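Local coordinates for nucleoside-diphosphate-sugar pyrophosphorylase (Vibrio cholerae, PDB 4EVW), which probably joins a nucleoside triphosphate to a sugar phosphate, forming a nucleoside-diphosphate sugar and releasing pyrophosphate, at residues T31-S36 with F112-F117; N38-Y43 with P119-P124; T47-I52 with L70-F75; Y133-Q138 with T172-F177. The protein carries 1 engineered substitution. All coordinates share one frame; numbering follows the deposited sequence.

Contact 1: residues T31-S36 with F112-F117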
# COMPACT_ATOMS: atom_id res chain seq x y z
N THR A 31 6.01 9.61 -15.18
CA THR A 31 6.15 8.21 -14.81
C THR A 31 4.99 7.71 -13.96
O THR A 31 4.31 8.49 -13.29
CB THR A 31 7.45 7.97 -14.03
OG1 THR A 31 7.45 8.74 -12.82
CG2 THR A 31 8.66 8.36 -14.88
N LEU A 32 4.76 6.40 -13.99
CA LEU A 32 3.68 5.84 -13.20
C LEU A 32 3.97 6.13 -11.72
O LEU A 32 3.05 6.32 -10.93
CB LEU A 32 3.55 4.34 -13.47
CG LEU A 32 3.18 4.01 -14.94
CD1 LEU A 32 2.87 2.53 -15.08
CD2 LEU A 32 1.97 4.84 -15.36
N PHE A 33 5.26 6.21 -11.37
CA PHE A 33 5.64 6.52 -9.99
C PHE A 33 5.04 7.86 -9.61
O PHE A 33 4.43 8.01 -8.54
CB PHE A 33 7.17 6.61 -9.86
CG PHE A 33 7.63 7.13 -8.52
CD1 PHE A 33 7.68 6.30 -7.41
CD2 PHE A 33 8.02 8.46 -8.38
CE1 PHE A 33 8.12 6.79 -6.18
CE2 PHE A 33 8.46 8.95 -7.16
CZ PHE A 33 8.51 8.11 -6.05
N GLU A 34 5.20 8.85 -10.49
CA GLU A 34 4.67 10.19 -10.25
C GLU A 34 3.15 10.22 -10.21
O GLU A 34 2.56 10.90 -9.37
CB GLU A 34 5.20 11.15 -11.31
CG GLU A 34 6.69 11.42 -11.21
CD GLU A 34 7.26 12.02 -12.49
OE1 GLU A 34 7.58 11.25 -13.41
OE2 GLU A 34 7.35 13.26 -12.56
N HIS A 35 2.51 9.49 -11.12
CA HIS A 35 1.05 9.44 -11.15
C HIS A 35 0.53 8.92 -9.81
O HIS A 35 -0.46 9.42 -9.28
CB HIS A 35 0.56 8.50 -12.24
CG HIS A 35 0.57 9.10 -13.61
ND1 HIS A 35 -0.23 10.16 -13.97
CD2 HIS A 35 1.27 8.76 -14.73
CE1 HIS A 35 -0.03 10.45 -15.24
NE2 HIS A 35 0.87 9.61 -15.73
N SER A 36 1.19 7.90 -9.28
CA SER A 36 0.76 7.32 -8.02
C SER A 36 1.06 8.20 -6.81
O SER A 36 0.17 8.44 -5.99
CB SER A 36 1.40 5.94 -7.81
OG SER A 36 1.08 5.43 -6.53
N PHE A 112 0.50 2.34 0.79
CA PHE A 112 -0.14 2.50 -0.50
C PHE A 112 0.77 1.85 -1.53
O PHE A 112 1.94 1.63 -1.27
CB PHE A 112 -0.29 3.99 -0.80
CG PHE A 112 -1.13 4.29 -1.99
CD1 PHE A 112 -2.47 3.92 -2.02
CD2 PHE A 112 -0.59 4.95 -3.09
CE1 PHE A 112 -3.27 4.22 -3.13
CE2 PHE A 112 -1.37 5.25 -4.20
CZ PHE A 112 -2.71 4.89 -4.22
N ASN A 113 0.24 1.53 -2.71
CA ASN A 113 1.10 0.91 -3.69
C ASN A 113 1.23 1.75 -4.95
O ASN A 113 0.33 2.52 -5.31
CB ASN A 113 0.63 -0.51 -4.01
CG ASN A 113 -0.70 -0.53 -4.71
OD1 ASN A 113 -0.76 -0.43 -5.94
ND2 ASN A 113 -1.77 -0.65 -3.95
N ILE A 114 2.36 1.59 -5.61
CA ILE A 114 2.66 2.35 -6.80
C ILE A 114 1.83 1.96 -8.04
O ILE A 114 1.91 2.62 -9.07
CB ILE A 114 4.19 2.25 -7.08
CG1 ILE A 114 4.72 3.60 -7.57
CG2 ILE A 114 4.50 1.12 -8.03
CD1 ILE A 114 4.55 4.72 -6.56
N ASP A 115 1.02 0.91 -7.91
CA ASP A 115 0.16 0.44 -9.01
C ASP A 115 -1.20 1.12 -9.01
O ASP A 115 -2.04 0.85 -9.87
CB ASP A 115 -0.13 -1.07 -8.90
CG ASP A 115 1.12 -1.90 -8.82
OD1 ASP A 115 2.06 -1.65 -9.60
OD2 ASP A 115 1.15 -2.84 -7.99
N THR A 116 -1.42 1.99 -8.03
CA THR A 116 -2.72 2.63 -7.89
C THR A 116 -2.65 4.15 -7.87
O THR A 116 -1.70 4.72 -7.34
CB THR A 116 -3.37 2.17 -6.56
OG1 THR A 116 -3.30 0.74 -6.48
CG2 THR A 116 -4.82 2.60 -6.48
N PHE A 117 -3.65 4.79 -8.48
CA PHE A 117 -3.72 6.25 -8.45
C PHE A 117 -5.02 6.64 -7.77
O PHE A 117 -6.09 6.11 -8.08
CB PHE A 117 -3.73 6.89 -9.85
CG PHE A 117 -2.73 6.30 -10.79
CD1 PHE A 117 -1.52 5.80 -10.34
CD2 PHE A 117 -3.02 6.24 -12.15
CE1 PHE A 117 -0.60 5.24 -11.22
CE2 PHE A 117 -2.12 5.69 -13.04
CZ PHE A 117 -0.91 5.18 -12.58
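Ser-36 sends its hydroxyl across to the main chain of 112-117, where OG donates to Thr-116 O at 3.0 Å and approaches it at a C=O...OG angle of 162°. The hydroxyl lies opposite the backbone N about its first torsion (chi1 175°), and this carries it from the helix to the turn, between Phe-112, Ile-114 and Thr-116. There Ile-114 CD1 lies 3.5 Å from Ser-36 OG, while Phe-112 presents its ring edge, with CE2 3.4 Å from the same oxygen. Thr-116 N bonds back to Asn-113 O in a type I turn, and Thr-116 OG1 donates to Asn-113 OD1, so the loop that offers the carbonyl is itself braced.

Next to this polar point, Phe-117 lays one ring face against the helix. His-35 CB sits 3.7 Å from the Phe-117 ring centroid in a CH-pi contact, and Leu-32 CD2 reaches Phe-117 CZ at 4.0 Å. The imidazole of His-35 lies obliquely beside the Phe-117 ring and bonds Ala-27 O through NE2, and Phe-241 of the C-terminal helix packs on both. One turn back along the helix, Phe-33 CD1 touches Ile-114 CD1 at 3.6 Å. At the helix start, Thr-31 OG1 accepts from Glu-34 N and Glu-34 OE1 accepts from Thr-31 N, a classic capping box that fixes the first turn of helix 32-37 over the loop leaving central strand 109-111 of this alpha/beta fold.

Contact 2: residues N38-Y43 with P119-P124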
# COMPACT_ATOMS: atom_id res chain seq x y z
N ASN A 38 1.58 11.37 -6.74
CA ASN A 38 0.85 12.63 -6.82
C ASN A 38 -0.53 12.54 -6.19
O ASN A 38 -1.17 13.57 -5.94
CB ASN A 38 0.75 13.12 -8.27
CG ASN A 38 1.86 14.08 -8.62
OD1 ASN A 38 2.36 14.80 -7.75
ND2 ASN A 38 2.26 14.10 -9.89
N SER A 39 -0.99 11.32 -5.95
CA SER A 39 -2.27 11.10 -5.29
C SER A 39 -2.25 11.90 -3.99
O SER A 39 -3.26 12.47 -3.58
CB SER A 39 -2.46 9.63 -4.92
OG SER A 39 -2.52 8.79 -6.07
N PHE A 40 -1.08 11.93 -3.36
CA PHE A 40 -0.89 12.60 -2.08
C PHE A 40 -0.31 14.01 -2.12
O PHE A 40 0.28 14.47 -1.14
CB PHE A 40 0.01 11.73 -1.20
CG PHE A 40 -0.48 10.32 -1.05
CD1 PHE A 40 -0.01 9.31 -1.88
CD2 PHE A 40 -1.44 10.02 -0.09
CE1 PHE A 40 -0.50 8.01 -1.76
CE2 PHE A 40 -1.92 8.72 0.04
CZ PHE A 40 -1.46 7.72 -0.79
N ALA A 41 -0.48 14.69 -3.24
CA ALA A 41 0.06 16.04 -3.39
C ALA A 41 -0.30 17.00 -2.26
O ALA A 41 0.48 17.88 -1.93
CB ALA A 41 -0.37 16.62 -4.74
N ALA A 42 -1.48 16.84 -1.68
CA ALA A 42 -1.90 17.72 -0.60
C ALA A 42 -1.04 17.56 0.65
O ALA A 42 -1.05 18.41 1.54
CB ALA A 42 -3.37 17.46 -0.25
N TYR A 43 -0.27 16.48 0.70
CA TYR A 43 0.56 16.19 1.87
C TYR A 43 2.07 16.31 1.66
O TYR A 43 2.86 16.01 2.56
CB TYR A 43 0.21 14.79 2.37
CG TYR A 43 -1.24 14.71 2.77
CD1 TYR A 43 -1.68 15.25 3.98
CD2 TYR A 43 -2.20 14.17 1.91
CE1 TYR A 43 -3.03 15.26 4.32
CE2 TYR A 43 -3.56 14.18 2.24
CZ TYR A 43 -3.96 14.72 3.45
OH TYR A 43 -5.29 14.72 3.79
N PRO A 119 -6.42 10.14 -7.27
CA PRO A 119 -6.37 11.60 -7.42
C PRO A 119 -6.99 12.39 -6.28
O PRO A 119 -8.06 12.05 -5.77
CB PRO A 119 -7.12 11.85 -8.73
CG PRO A 119 -7.06 10.55 -9.46
CD PRO A 119 -7.19 9.52 -8.37
N ASN A 120 -6.32 13.47 -5.88
CA ASN A 120 -6.81 14.37 -4.84
C ASN A 120 -7.14 13.68 -3.52
O ASN A 120 -8.14 14.00 -2.87
CB ASN A 120 -8.06 15.10 -5.36
CG ASN A 120 -7.84 15.72 -6.74
OD1 ASN A 120 -6.81 16.33 -7.00
ND2 ASN A 120 -8.83 15.55 -7.62
N PHE A 121 -6.31 12.73 -3.11
CA PHE A 121 -6.55 12.04 -1.86
C PHE A 121 -6.51 12.98 -0.66
O PHE A 121 -5.66 13.86 -0.59
CB PHE A 121 -5.51 10.93 -1.65
CG PHE A 121 -5.61 10.24 -0.31
CD1 PHE A 121 -4.90 10.70 0.80
CD2 PHE A 121 -6.45 9.14 -0.16
CE1 PHE A 121 -5.01 10.07 2.04
CE2 PHE A 121 -6.58 8.51 1.08
CZ PHE A 121 -5.86 8.97 2.18
N VAL A 122 -7.45 12.80 0.26
CA VAL A 122 -7.51 13.55 1.51
C VAL A 122 -7.94 12.51 2.54
O VAL A 122 -8.86 11.74 2.28
CB VAL A 122 -8.56 14.70 1.49
CG1 VAL A 122 -8.64 15.34 2.87
CG2 VAL A 122 -8.17 15.75 0.45
N PHE A 123 -7.26 12.46 3.68
CA PHE A 123 -7.61 11.48 4.71
C PHE A 123 -9.06 11.66 5.14
O PHE A 123 -9.53 12.79 5.29
CB PHE A 123 -6.70 11.62 5.93
CG PHE A 123 -5.32 11.06 5.72
CD1 PHE A 123 -5.09 9.69 5.74
CD2 PHE A 123 -4.24 11.91 5.48
CE1 PHE A 123 -3.82 9.17 5.51
CE2 PHE A 123 -2.96 11.41 5.26
CZ PHE A 123 -2.75 10.03 5.27
N PRO A 124 -9.79 10.55 5.33
CA PRO A 124 -11.19 10.64 5.75
C PRO A 124 -11.28 10.87 7.26
O PRO A 124 -10.34 10.61 8.00
CB PRO A 124 -11.76 9.29 5.32
CG PRO A 124 -10.61 8.37 5.55
CD PRO A 124 -9.41 9.16 5.04
O HOH W 1 -3.64 14.34 -6.67
O HOH W 2 -3.56 14.74 -2.31
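Tyr-43 spreads one ring face beneath the edge of Phe-123, whose CE2 stands over the centre of the phenol. The pair is edge-to-face, with centroids of the Tyr-43 and Phe-123 rings 5.0 Å apart and planes at 66°. At the far end of the phenol, Tyr-43 OH accepts a nearly straight bond from Phe-123 N (3.0 Å, 163° at the hydrogen), so Phe-123 is held by Tyr-43 through both its ring and its amide. The phenol edge meanwhile runs along the backbone, with Tyr-43 CE2 3.5 Å from Phe-121 O.

Phe-121 points its ring into the protein. Its CG stands anti to the backbone N (chi1 175°), directing the ring beneath Phe-40, where Phe-40 CE2 lies over one face and Phe-40 CD2 comes within 3.6 Å of Phe-121 CD1. These two rings meet obliquely, and deeper still Phe-121 reaches Leu-174 and Glu-135, while Phe-40 rests on Ile-2 and Phe-112.

The main chains are tied at Ser-39, whose O accepts from Phe-121 N at 3.1 Å. Water 2 donates to both Ser-39 O and Phe-121 O and accepts from Ala-42 N, and water 1 bridges Asn-38 O to Asn-120 N. The hydroxyl of Ser-39 bonds to Ser-36 O and Arg-118 N instead. Neither segment forms a strand pair here: the two segments are matched by fitting rings together, while water 1, Ser-39 O and the phenol oxygen take up the backbone N-H groups of Asn-120, Phe-121 and Phe-123 in place of a strand partner.

Contact 3: residues T47-I52 with L70-F75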
# COMPACT_ATOMS: atom_id res chain seq x y z
N THR A 47 3.73 15.92 5.39
CA THR A 47 3.81 14.53 5.80
C THR A 47 5.03 13.79 5.28
O THR A 47 5.40 13.93 4.12
CB THR A 47 2.54 13.81 5.31
OG1 THR A 47 1.40 14.59 5.69
CG2 THR A 47 2.43 12.41 5.89
N PRO A 48 5.68 12.99 6.14
CA PRO A 48 6.85 12.26 5.65
C PRO A 48 6.43 11.09 4.76
O PRO A 48 5.35 10.52 4.93
CB PRO A 48 7.53 11.80 6.94
CG PRO A 48 6.38 11.64 7.90
CD PRO A 48 5.52 12.84 7.60
N PHE A 49 7.29 10.76 3.80
CA PHE A 49 7.06 9.64 2.88
C PHE A 49 8.21 8.67 3.03
O PHE A 49 9.37 9.08 3.15
CB PHE A 49 7.03 10.09 1.41
CG PHE A 49 5.78 10.80 1.01
CD1 PHE A 49 5.48 12.06 1.52
CD2 PHE A 49 4.89 10.21 0.11
CE1 PHE A 49 4.32 12.73 1.14
CE2 PHE A 49 3.72 10.87 -0.27
CZ PHE A 49 3.44 12.13 0.25
N LEU A 50 7.90 7.38 3.03
CA LEU A 50 8.94 6.36 3.10
C LEU A 50 8.80 5.50 1.85
O LEU A 50 7.77 4.85 1.65
CB LEU A 50 8.78 5.47 4.34
CG LEU A 50 9.67 4.22 4.38
CD1 LEU A 50 11.14 4.60 4.39
CD2 LEU A 50 9.32 3.42 5.62
N PHE A 51 9.82 5.53 1.00
CA PHE A 51 9.81 4.74 -0.22
C PHE A 51 10.70 3.54 0.04
O PHE A 51 11.87 3.69 0.39
CB PHE A 51 10.36 5.58 -1.39
CG PHE A 51 9.54 6.82 -1.67
CD1 PHE A 51 8.32 6.72 -2.33
CD2 PHE A 51 9.99 8.07 -1.26
CE1 PHE A 51 7.54 7.87 -2.57
CE2 PHE A 51 9.22 9.21 -1.50
CZ PHE A 51 8.00 9.11 -2.16
N ILE A 52 10.15 2.34 -0.12
CA ILE A 52 10.92 1.13 0.12
C ILE A 52 11.17 0.49 -1.23
O ILE A 52 10.26 -0.04 -1.87
CB ILE A 52 10.16 0.16 1.03
CG1 ILE A 52 9.69 0.91 2.29
CG2 ILE A 52 11.08 -0.99 1.44
CD1 ILE A 52 8.72 0.11 3.16
N LEU A 70 9.01 16.54 -7.15
CA LEU A 70 7.58 16.67 -6.84
C LEU A 70 7.37 17.68 -5.72
O LEU A 70 6.26 18.18 -5.52
CB LEU A 70 7.00 15.32 -6.43
CG LEU A 70 6.80 14.33 -7.58
CD1 LEU A 70 6.48 12.95 -7.04
CD2 LEU A 70 5.67 14.84 -8.46
N GLY A 71 8.44 17.97 -4.99
CA GLY A 71 8.34 18.91 -3.90
C GLY A 71 8.00 18.24 -2.58
O GLY A 71 7.45 18.88 -1.69
N ILE A 72 8.30 16.95 -2.45
CA ILE A 72 8.03 16.28 -1.18
C ILE A 72 9.13 16.76 -0.24
O ILE A 72 10.30 16.48 -0.45
CB ILE A 72 8.06 14.74 -1.35
CG1 ILE A 72 6.95 14.31 -2.31
CG2 ILE A 72 7.86 14.06 0.00
CD1 ILE A 72 6.92 12.82 -2.62
N LYS A 73 8.73 17.49 0.79
CA LYS A 73 9.69 18.08 1.72
C LYS A 73 10.39 17.16 2.70
O LYS A 73 11.50 17.45 3.14
CB LYS A 73 9.03 19.25 2.44
CG LYS A 73 8.63 20.37 1.47
CD LYS A 73 9.81 20.73 0.57
CE LYS A 73 9.45 21.74 -0.52
NZ LYS A 73 10.62 22.04 -1.39
N GLN A 74 9.75 16.05 3.06
CA GLN A 74 10.40 15.11 3.97
C GLN A 74 10.17 13.69 3.49
O GLN A 74 9.03 13.21 3.46
CB GLN A 74 9.88 15.26 5.40
CG GLN A 74 10.47 16.43 6.18
CD GLN A 74 11.99 16.45 6.20
OE1 GLN A 74 12.64 15.45 6.54
NE2 GLN A 74 12.57 17.59 5.84
N PHE A 75 11.24 13.03 3.09
CA PHE A 75 11.09 11.66 2.65
C PHE A 75 12.32 10.84 2.96
O PHE A 75 13.43 11.37 3.11
CB PHE A 75 10.71 11.59 1.16
CG PHE A 75 11.80 12.03 0.22
CD1 PHE A 75 12.73 11.11 -0.26
CD2 PHE A 75 11.88 13.35 -0.20
CE1 PHE A 75 13.73 11.51 -1.16
CE2 PHE A 75 12.87 13.76 -1.10
CZ PHE A 75 13.79 12.84 -1.57
O HOH W 3 6.81 15.88 3.19
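Ile-72 points its CB toward strand 49-54, and both branches beyond it end on aromatic rings. The CG2 methyl, anti to the backbone N, presses against Phe-49, with Ile-72 CG2 3.5 Å from Phe-49 CD1. Through CG1 the other branch extends fully (chi2 177°) and carries CD1 over the centre of the Phe-49 ring, 4.2 Å from its centroid and only 7° off the normal. That same methyl also meets the edge of a second ring, with Ile-72 CD1 3.9 Å from Phe-51 CZ. Val-37 of helix 32-37 touches all three of these side chains.

The segments are the start of the first strand and the entry to the second in a beta-alpha-beta crossover: strand 49-54, helix 59-70, then parallel strand 75-80, as in the Rossmann-like half of nucleotidyltransferases. The helix ends in a Schellman motif at Gly-71, whose positive phi lets the chain turn back toward the sheet.

Where the second strand begins, Phe-49 N donates to Gln-74 O at 3.0 Å, and Pro-48 CA makes a CA-H...O contact with that same oxygen at 3.2 Å. Water 3 joins Thr-47 O to Gln-74 N. One residue on, Phe-75 pairs with Phe-49 in a parallel bridge. Phe-75 CB lies 3.9 Å from Phe-51 CE2, while its ring turns off to cover Arg-64, Ala-67 and Thr-68 of helix 59-70.

Contact 4: residues Y133-Q138 with T172-F177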
# COMPACT_ATOMS: atom_id res chain seq x y z
N TYR A 133 -7.80 1.82 9.26
CA TYR A 133 -8.90 1.66 8.32
C TYR A 133 -8.40 1.24 6.96
O TYR A 133 -7.26 1.51 6.58
CB TYR A 133 -9.73 2.95 8.20
CG TYR A 133 -9.19 3.97 7.22
CD1 TYR A 133 -8.24 4.92 7.61
CD2 TYR A 133 -9.62 3.97 5.90
CE1 TYR A 133 -7.74 5.85 6.69
CE2 TYR A 133 -9.13 4.88 4.98
CZ TYR A 133 -8.19 5.82 5.38
OH TYR A 133 -7.72 6.72 4.45
N LEU A 134 -9.28 0.56 6.23
CA LEU A 134 -8.97 0.09 4.89
C LEU A 134 -9.85 0.87 3.94
O LEU A 134 -11.06 0.95 4.14
CB LEU A 134 -9.31 -1.40 4.73
CG LEU A 134 -8.54 -2.42 5.57
CD1 LEU A 134 -9.24 -2.66 6.90
CD2 LEU A 134 -8.44 -3.73 4.77
N GLU A 135 -9.25 1.44 2.91
CA GLU A 135 -10.02 2.17 1.92
C GLU A 135 -10.57 1.10 0.99
O GLU A 135 -9.84 0.21 0.56
CB GLU A 135 -9.11 3.12 1.15
CG GLU A 135 -9.83 4.00 0.17
CD GLU A 135 -8.86 4.90 -0.56
OE1 GLU A 135 -8.10 4.39 -1.40
OE2 GLU A 135 -8.84 6.12 -0.26
N VAL A 136 -11.86 1.18 0.68
CA VAL A 136 -12.48 0.17 -0.17
C VAL A 136 -13.37 0.77 -1.26
O VAL A 136 -13.76 1.93 -1.19
CB VAL A 136 -13.34 -0.82 0.67
CG1 VAL A 136 -12.45 -1.58 1.65
CG2 VAL A 136 -14.43 -0.06 1.43
N PHE A 137 -13.67 -0.04 -2.27
CA PHE A 137 -14.57 0.37 -3.34
C PHE A 137 -15.46 -0.83 -3.65
O PHE A 137 -15.16 -1.96 -3.26
CB PHE A 137 -13.82 0.82 -4.60
CG PHE A 137 -13.17 -0.29 -5.36
CD1 PHE A 137 -12.00 -0.89 -4.90
CD2 PHE A 137 -13.73 -0.75 -6.55
CE1 PHE A 137 -11.40 -1.91 -5.61
CE2 PHE A 137 -13.13 -1.78 -7.27
CZ PHE A 137 -11.96 -2.37 -6.79
N GLN A 138 -16.57 -0.57 -4.33
CA GLN A 138 -17.52 -1.62 -4.68
C GLN A 138 -16.94 -2.30 -5.92
O GLN A 138 -17.13 -1.82 -7.03
CB GLN A 138 -18.88 -0.99 -4.99
CG GLN A 138 -20.06 -1.91 -4.74
CD GLN A 138 -20.44 -2.00 -3.28
OE1 GLN A 138 -20.95 -1.04 -2.69
NE2 GLN A 138 -20.19 -3.15 -2.67
N THR A 172 -8.58 -0.89 -2.07
CA THR A 172 -8.00 -0.08 -3.12
C THR A 172 -6.48 -0.20 -3.02
O THR A 172 -5.75 0.26 -3.89
CB THR A 172 -8.34 1.41 -2.94
OG1 THR A 172 -7.76 1.88 -1.72
CG2 THR A 172 -9.85 1.62 -2.90
N GLY A 173 -6.01 -0.83 -1.95
CA GLY A 173 -4.58 -0.97 -1.76
C GLY A 173 -4.06 0.05 -0.77
O GLY A 173 -2.85 0.14 -0.53
N LEU A 174 -4.96 0.86 -0.20
CA LEU A 174 -4.55 1.84 0.80
C LEU A 174 -4.94 1.27 2.15
O LEU A 174 -6.11 1.05 2.43
CB LEU A 174 -5.23 3.19 0.56
CG LEU A 174 -4.69 4.29 1.48
CD1 LEU A 174 -4.56 5.59 0.72
CD2 LEU A 174 -5.59 4.43 2.70
N TYR A 175 -3.93 1.02 2.99
CA TYR A 175 -4.12 0.45 4.31
C TYR A 175 -3.54 1.40 5.35
O TYR A 175 -2.33 1.63 5.39
CB TYR A 175 -3.39 -0.88 4.42
CG TYR A 175 -3.76 -1.86 3.34
CD1 TYR A 175 -2.91 -2.10 2.26
CD2 TYR A 175 -4.97 -2.55 3.39
CE1 TYR A 175 -3.25 -3.01 1.26
CE2 TYR A 175 -5.32 -3.45 2.40
CZ TYR A 175 -4.47 -3.68 1.34
OH TYR A 175 -4.82 -4.59 0.37
N HIS A 176 -4.41 1.93 6.20
CA HIS A 176 -3.97 2.87 7.22
C HIS A 176 -3.94 2.24 8.61
O HIS A 176 -4.82 1.46 8.97
CB HIS A 176 -4.91 4.08 7.23
CG HIS A 176 -4.51 5.14 8.21
ND1 HIS A 176 -3.48 6.03 7.97
CD2 HIS A 176 -4.99 5.45 9.43
CE1 HIS A 176 -3.36 6.85 9.01
NE2 HIS A 176 -4.26 6.52 9.91
N PHE A 177 -2.90 2.58 9.37
CA PHE A 177 -2.73 2.12 10.75
C PHE A 177 -2.42 3.36 11.58
O PHE A 177 -1.50 4.11 11.25
CB PHE A 177 -1.57 1.12 10.87
CG PHE A 177 -1.74 -0.11 10.03
CD1 PHE A 177 -1.46 -0.07 8.67
CD2 PHE A 177 -2.18 -1.30 10.59
CE1 PHE A 177 -1.62 -1.20 7.87
CE2 PHE A 177 -2.35 -2.44 9.81
CZ PHE A 177 -2.07 -2.39 8.45
O HOH W 4 -7.69 -1.04 1.60
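Tyr-133 starts the pairing with His-176, donating from Tyr-133 N to His-176 O at 3.0 Å. In return His-176 N donates to Tyr-133 O at 2.9 Å. With its CG between the backbone N and carbonyl carbon (chi1 85°), the phenol leans over the neighbouring strand: Tyr-133 CE1 packs 3.4 Å from His-176 CB, and Tyr-133 OH reaches Leu-174 CD2. The two rings are inclined at 39°, and the imidazole bonds Thr-110 through ND1. Leu-134 faces the other side of the sheet, where its CD2 meets the ring edge of Tyr-175, 3.9 Å from Tyr-175 CD2; Tyr-209 of helix 208-214 covers both.

Strand 174-177 runs antiparallel to both its neighbours, 109-111 and 132-138, which are therefore parallel to each other, as in the GT-A-like sheet of nucleotidyltransferases.

Glu-135 N donates almost straight to Leu-174 O (174°), and Glu-135 O accepts from Thr-172 N at 3.1 Å. Between these bonds the chain turns a corner at Gly-173, and water 4 donates to both carbonyls, Glu-135 O and Leu-174 O. The extended Glu-135 side chain brings OE1 to Thr-172 OG1, which donates at 2.6 Å to the anti lone pair; Glu-135 OE2 forms a salt bridge with Arg-118, which would be expected to stabilise this buried carboxylate. Further along, Phe-137 CD1 touches Thr-172 CG2 at 3.9 Å, its ring edge-to-face with Trp-144.

Overall arrangement
Contacts 1 and 4 are buried and contacts 2 and 3 partly exposed; bridging waters occur in contacts 2, 3 and 4. Contacts 3 and 4 belong to the same mixed sheet, about 9 Å apart at their nearest atoms, one joining parallel strands through a single main-chain bond and the other antiparallel strands through four. Contacts 1 and 2 follow each other along the same two runs of chain, from helix 32-37 and strand 116-117 into the chain that follows each. Contact 2 touches all the others: Phe-40 meets Phe-112 and Phe-49, and Phe-121 meets Leu-174. A carboxylate bonds across the segments in contact 4, a hydroxyl to a carbonyl in contact 1, and aromatic packing carries most of contacts 2 and 3.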